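PDB 3VWC: serine protease inhibitor 1 from Coprinopsis cinerea, which probably inhibits serine endopeptidases, as a fungal beta-trefoil protein of the I66 peptidase inhibitor family. Local coordinates for residues Y7-K12 and F141-V146; N14-G19 and L36-N41. One frame throughout, in Å; residues are numbered along the deposited sequence. Where two conformers were deposited one is given.

Contact 1. Residues Y7-K12 and F141-V146; sequences YEVTSK and FTFTQV
Glu8 and Thr144 face each other as a hydrogen-bonded antiparallel pair, and Thr10 repeats the pattern with Thr142, so four backbone bonds join strands 5-11 and 141-145. Each pair is bonded both ways: Thr144 N gives to Glu8 O (2.9 Å, nearly straight at 171°), and Thr10 N gives to Thr142 O at 3.0 Å. These carbonyls also take CA-H contacts, Val9 CA lying 3.3 Å from Thr142 O. On the threonine face, water 1 bridges the two hydroxyls, 2.8 Å from Thr10 OG1 and 2.7 Å from Thr142 OG1. Thr10 OG1 stands between its backbone N and carbonyl carbon (chi1 52°), which brings it alongside Thr142 and within range of that water. The other face, carrying Tyr7, Val9, Phe141 and Phe143, is mainly apolar. Val9 CG2 sits over one face of the Phe143 ring, 3.9 Å from its centroid, and Phe143 turns its edge to the face of Tyr7 in a T-shaped pair with planes at 70°. Tyr7 CE1 packs 3.6 Å from Gln145 CB, while Tyr7 OH is hydrogen-bonded to Lys3 O and Gln145 OE1 to Lys3 NZ. The chemistry implies a two-sided seam between the first and last strands of the trefoil: peptide groups paired within the sheet, hydroxyls linked through water on one face, and mostly aromatic and aliphatic carbon on the other, with polar ends held by Lys3.

Contact 2. Residues N14-G19 and L36-N41; sequences NGLHVG and LPEDNN
Leu36, His17 and Leu16 carry most of this contact, in which the turn after strand 31-35 lies against the approach to strand 18-19. Leu36 has the most surface covered. Its backbone N gives to His17 O at 2.8 Å, nearly along the C=O axis, and the side chain packs beside this bond. Leu36 CG is anti to its own carbonyl carbon (chi1 -61°), and the branch beyond lies against backbone: CD1 is 3.6 Å from Gly19 N, and CD2 touches the Gly19 carbonyl. Gly19 has no side chain to keep CD1 off, and its backbone is bent so that any CB would also press on the carbonyl O of Val18.

His17 points at the turn and lays one ring face toward the amide of Asn41, whose plane is tilted 49° from the ring. Asn41 OD1 lies over that face, 3.6 Å from His17 CG. Glu38, bent back at chi2 (-55°), crosses the imidazole at about a right angle. His17 also packs on Glu8 and Thr10 of strand 5-11, and Val18 O is hydrogen-bonded to Trp46 NE1, which ties this region to the trefoil sheet. Leu16 packs against the Leu36 carbonyl oxygen, with CB 3.6 Å from Leu36 O, and its CD2 reaches the Glu38 carboxylate. Asn14 OD1 accepts from Leu16 N in an Asx turn that shapes the chain just before these residues.

Between the segments sits water 2, accepting from His17 N at 2.8 Å and lying 2.9 Å from Leu36 O and 2.7 Å from Glu38 OE1. Within 36-41, Pro37 to Asn40 form a type I turn, closed by a hydrogen bond from Asn40 N to Pro37 O. The chemistry implies a join in which one direct bond is supplemented by a water that links backbone groups of both sides to a carboxylate, while leucine carbon packs against peptide groups alongside.

Strand 5-11 belongs to contact 1 and borders contact 2, and the centres of the two contacts lie about 11 Å apart. Contact 1 is the more buried on its aromatic side and pairs most of strand 5-11 with strand 141-145; contact 2 lies farther from the chain centre and joins a short edge strand, with the residues leading into it, to a turn. They meet directly: Ser11 N probably bonds to Leu16 O, and Val9 O to Val18 N, so strand 5-11 is held by 141-146 along one edge and by 14-19 along part of the other. Regular backbone pairing dominates the first contact, whereas the second combines sparse backbone bonding with leucine packing and a water-linked carboxylate.

Contact 1. Residues Y7-K12 and F141-V146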
loop_
_atom_site.group_PDB
_atom_site.type_symbol
_atom_site.label_atom_id
_atom_site.label_comp_id
_atom_site.label_asym_id
_atom_site.label_seq_id
_atom_site.Cartn_x
_atom_site.Cartn_y
_atom_site.Cartn_z
ATOM N N TYR A 7 6.672 9.203 3.035
ATOM C CA TYR A 7 7.279 8.290 2.045
ATOM C C TYR A 7 6.635 8.363 0.668
ATOM O O TYR A 7 5.400 8.389 0.573
ATOM C CB TYR A 7 7.110 6.840 2.522
ATOM C CG TYR A 7 7.950 6.510 3.729
ATOM C CD1 TYR A 7 9.220 5.959 3.606
ATOM C CD2 TYR A 7 7.448 6.718 5.023
ATOM C CE1 TYR A 7 9.978 5.643 4.691
ATOM C CE2 TYR A 7 8.217 6.397 6.139
ATOM C CZ TYR A 7 9.463 5.852 5.962
ATOM O OH TYR A 7 10.262 5.520 7.029
ATOM N N GLU A 8 7.446 8.180 -0.371
ATOM C CA GLU A 8 6.939 7.837 -1.705
ATOM C C GLU A 8 6.903 6.318 -1.789
ATOM O O GLU A 8 7.713 5.646 -1.151
ATOM C CB GLU A 8 7.873 8.355 -2.795
ATOM C CG GLU A 8 7.838 9.869 -2.940
ATOM C CD GLU A 8 8.126 10.320 -4.369
ATOM O OE1 GLU A 8 8.774 9.555 -5.122
ATOM O OE2 GLU A 8 7.672 11.425 -4.746
ATOM N N VAL A 9 5.830 5.800 -2.349
ATOM C CA VAL A 9 5.641 4.337 -2.391
ATOM C C VAL A 9 5.494 3.843 -3.822
ATOM O O VAL A 9 4.640 4.349 -4.539
ATOM C CB VAL A 9 4.403 3.912 -1.576
ATOM C CG1 VAL A 9 4.214 2.397 -1.590
ATOM C CG2 VAL A 9 4.481 4.448 -0.176
ATOM N N THR A 10 6.335 2.908 -4.265
ATOM C CA THR A 10 6.189 2.310 -5.597
ATOM C C THR A 10 6.036 0.799 -5.491
ATOM O O THR A 10 6.430 0.189 -4.496
ATOM C CB THR A 10 7.424 2.560 -6.471
ATOM O OG1 THR A 10 8.609 2.150 -5.748
ATOM C CG2 THR A 10 7.518 4.055 -6.795
ATOM N N SER A 11 5.371 0.239 -6.481
ATOM C CA SER A 11 5.230 -1.214 -6.645
ATOM C C SER A 11 6.444 -1.848 -7.297
ATOM O O SER A 11 6.910 -1.370 -8.305
ATOM C CB SER A 11 4.010 -1.499 -7.503
ATOM O OG SER A 11 3.960 -2.877 -7.916
ATOM N N LYS A 12 6.952 -2.953 -6.746
ATOM C CA LYS A 12 8.074 -3.629 -7.359
ATOM C C LYS A 12 7.704 -4.297 -8.683
ATOM O O LYS A 12 8.588 -4.628 -9.467
ATOM C CB LYS A 12 8.648 -4.676 -6.389
ATOM C CG LYS A 12 9.488 -4.064 -5.230
ATOM C CD LYS A 12 10.915 -3.682 -5.656
ATOM C CE LYS A 12 11.836 -4.856 -5.578
ATOM N NZ LYS A 12 13.103 -4.495 -6.270
ATOM N N PHE A 141 6.726 -3.556 -2.046
ATOM C CA PHE A 141 6.645 -2.119 -2.267
ATOM C C PHE A 141 7.924 -1.462 -1.778
ATOM O O PHE A 141 8.397 -1.771 -0.706
ATOM C CB PHE A 141 5.439 -1.620 -1.471
ATOM C CG PHE A 141 4.174 -2.207 -1.971
ATOM C CD1 PHE A 141 3.785 -3.485 -1.566
ATOM C CD2 PHE A 141 3.503 -1.650 -3.052
ATOM C CE1 PHE A 141 2.667 -4.124 -2.125
ATOM C CE2 PHE A 141 2.390 -2.260 -3.568
ATOM C CZ PHE A 141 1.993 -3.515 -3.166
ATOM N N THR A 142 8.391 -0.454 -2.509
ATOM C CA THR A 142 9.511 0.360 -2.059
ATOM C C THR A 142 9.025 1.623 -1.380
ATOM O O THR A 142 8.235 2.382 -1.993
ATOM C CB THR A 142 10.436 0.724 -3.220
ATOM O OG1 THR A 142 10.868 -0.468 -3.874
ATOM C CG2 THR A 142 11.709 1.459 -2.742
ATOM N N PHE A 143 9.326 1.785 -0.100
ATOM C CA PHE A 143 8.927 2.989 0.661
ATOM C C PHE A 143 10.193 3.831 0.789
ATOM O O PHE A 143 11.156 3.401 1.442
ATOM C CB PHE A 143 8.465 2.633 2.071
ATOM C CG PHE A 143 7.038 2.188 2.167
ATOM C CD1 PHE A 143 6.600 0.982 1.592
ATOM C CD2 PHE A 143 6.121 2.947 2.876
ATOM C CE1 PHE A 143 5.274 0.532 1.746
ATOM C CE2 PHE A 143 4.811 2.527 3.029
ATOM C CZ PHE A 143 4.361 1.329 2.440
ATOM N N THR A 144 10.211 4.983 0.114
ATOM C CA THR A 144 11.396 5.846 0.095
ATOM C C THR A 144 11.097 7.141 0.853
ATOM O O THR A 144 10.179 7.897 0.490
ATOM C CB THR A 144 11.843 6.190 -1.337
ATOM O OG1 THR A 144 12.086 4.978 -2.074
ATOM C CG2 THR A 144 13.139 6.947 -1.289
ATOM N N GLN A 145 11.794 7.323 1.979
ATOM C CA GLN A 145 11.564 8.455 2.867
ATOM C C GLN A 145 11.899 9.764 2.171
ATOM O O GLN A 145 12.951 9.889 1.542
ATOM C CB GLN A 145 12.396 8.315 4.133
ATOM C CG GLN A 145 11.943 9.307 5.205
ATOM C CD GLN A 145 12.450 8.944 6.579
ATOM O OE1 GLN A 145 13.348 8.109 6.726
ATOM N NE2 GLN A 145 11.904 9.601 7.594
ATOM N N VAL A 146 10.987 10.726 2.268
ATOM C CA VAL A 146 11.170 12.033 1.637
ATOM C C VAL A 146 12.242 12.837 2.385
ATOM O O VAL A 146 12.349 12.753 3.615
ATOM C CB VAL A 146 9.849 12.820 1.612
ATOM C CG1 VAL A 146 10.103 14.296 1.307
ATOM C CG2 VAL A 146 8.877 12.199 0.607
HETATM O O HOH W 1 9.350 -0.555 -6.119
#

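Contact 2. Residues N14-G19 and L36-N41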
loop_
_atom_site.group_PDB
_atom_site.type_symbol
_atom_site.label_atom_id
_atom_site.label_comp_id
_atom_site.label_asym_id
_atom_site.label_seq_id
_atom_site.Cartn_x
_atom_site.Cartn_y
_atom_site.Cartn_z
ATOM N N ASN A 14 6.201 -2.944 -11.266
ATOM C CA ASN A 14 6.261 -2.090 -12.464
ATOM C C ASN A 14 6.990 -0.792 -12.215
ATOM O O ASN A 14 7.202 0.001 -13.137
ATOM C CB ASN A 14 4.851 -1.885 -13.025
ATOM C CG ASN A 14 3.859 -1.502 -11.950
ATOM O OD1 ASN A 14 4.200 -0.766 -11.052
ATOM N ND2 ASN A 14 2.650 -2.044 -12.028
ATOM N N GLY A 15 7.378 -0.547 -10.962
ATOM C CA GLY A 15 8.046 0.697 -10.580
ATOM C C GLY A 15 7.126 1.896 -10.459
ATOM O O GLY A 15 7.586 3.002 -10.137
ATOM N N LEU A 16 5.835 1.687 -10.689
ATOM C CA LEU A 16 4.851 2.794 -10.665
ATOM C C LEU A 16 4.505 3.194 -9.221
ATOM O O LEU A 16 4.522 2.359 -8.302
ATOM C CB LEU A 16 3.591 2.400 -11.418
ATOM C CG LEU A 16 3.815 2.191 -12.926
ATOM C CD1 LEU A 16 2.564 1.737 -13.635
ATOM C CD2 LEU A 16 4.462 3.433 -13.568
ATOM N N HIS A 17 4.310 4.481 -8.994
ATOM C CA HIS A 17 3.833 4.955 -7.706
ATOM C C HIS A 17 2.475 4.367 -7.428
ATOM O O HIS A 17 1.666 4.153 -8.338
ATOM C CB HIS A 17 3.762 6.484 -7.677
ATOM C CG HIS A 17 5.105 7.150 -7.618
ATOM N ND1 HIS A 17 5.501 7.929 -6.551
ATOM C CD2 HIS A 17 6.168 7.068 -8.443
ATOM C CE1 HIS A 17 6.733 8.356 -6.766
ATOM N NE2 HIS A 17 7.165 7.831 -7.898
ATOM N N VAL A 18 2.208 4.158 -6.152
ATOM C CA VAL A 18 0.910 3.772 -5.631
ATOM C C VAL A 18 0.248 4.965 -4.908
ATOM O O VAL A 18 0.929 5.690 -4.173
ATOM C CB VAL A 18 1.176 2.618 -4.642
ATOM C CG1 VAL A 18 -0.092 2.189 -3.931
ATOM C CG2 VAL A 18 1.841 1.455 -5.394
ATOM N N GLY A 19 -1.040 5.206 -5.156
ATOM C CA GLY A 19 -1.711 6.276 -4.421
ATOM C C GLY A 19 -2.968 6.695 -5.158
ATOM O O GLY A 19 -3.693 5.846 -5.693
ATOM N N LEU A 36 -0.257 4.266 -10.354
ATOM C CA LEU A 36 -0.448 5.574 -11.032
ATOM C C LEU A 36 0.412 5.705 -12.275
ATOM O O LEU A 36 1.560 5.314 -12.254
ATOM C CB LEU A 36 -0.108 6.707 -10.048
ATOM C CG LEU A 36 -1.009 6.696 -8.797
ATOM C CD1 LEU A 36 -0.559 7.710 -7.752
ATOM C CD2 LEU A 36 -2.480 6.981 -9.162
ATOM N N PRO A 37 -0.112 6.375 -13.326
ATOM C CA PRO A 37 0.795 6.820 -14.386
ATOM C C PRO A 37 1.883 7.754 -13.847
ATOM O O PRO A 37 1.629 8.533 -12.909
ATOM C CB PRO A 37 -0.133 7.609 -15.324
ATOM C CG PRO A 37 -1.541 7.233 -14.959
ATOM C CD PRO A 37 -1.454 6.960 -13.458
ATOM N N GLU A 38 3.075 7.691 -14.442
ATOM C CA GLU A 38 4.137 8.653 -14.185
ATOM C C GLU A 38 3.645 10.098 -14.283
ATOM O O GLU A 38 4.061 10.955 -13.508
ATOM C CB GLU A 38 5.302 8.440 -15.156
ATOM C CG GLU A 38 6.231 7.264 -14.807
ATOM C CD GLU A 38 6.819 7.323 -13.389
ATOM O OE1 GLU A 38 6.187 6.786 -12.446
ATOM O OE2 GLU A 38 7.960 7.816 -13.232
ATOM N N ASP A 39 2.750 10.358 -15.231
ATOM C CA ASP A 39 2.275 11.720 -15.453
ATOM C C ASP A 39 1.037 12.086 -14.650
ATOM O O ASP A 39 0.432 13.137 -14.876
ATOM C CB ASP A 39 2.068 11.987 -16.958
ATOM C CG ASP A 39 0.760 11.403 -17.499
ATOM O OD1 ASP A 39 0.111 10.577 -16.816
ATOM O OD2 ASP A 39 0.384 11.768 -18.635
ATOM N N ASN A 40 0.680 11.243 -13.688
ATOM C CA ASN A 40 -0.497 11.474 -12.879
ATOM C C ASN A 40 -0.338 10.817 -11.504
ATOM O O ASN A 40 -1.087 9.881 -11.177
ATOM C CB ASN A 40 -1.742 10.944 -13.610
ATOM C CG ASN A 40 -3.037 11.282 -12.894
ATOM O OD1 ASN A 40 -4.087 10.688 -13.172
ATOM N ND2 ASN A 40 -2.973 12.237 -11.969
ATOM N N ASN A 41 0.667 11.279 -10.748
ATOM C CA ASN A 41 1.044 10.717 -9.436
ATOM C C ASN A 41 1.552 11.739 -8.395
ATOM O O ASN A 41 2.055 11.362 -7.314
ATOM C CB ASN A 41 2.076 9.585 -9.604
ATOM C CG ASN A 41 3.450 10.082 -10.043
ATOM O OD1 ASN A 41 4.310 9.282 -10.413
ATOM N ND2 ASN A 41 3.676 11.393 -9.967
HETATM O O HOH W 2 3.957 6.350 -11.069
#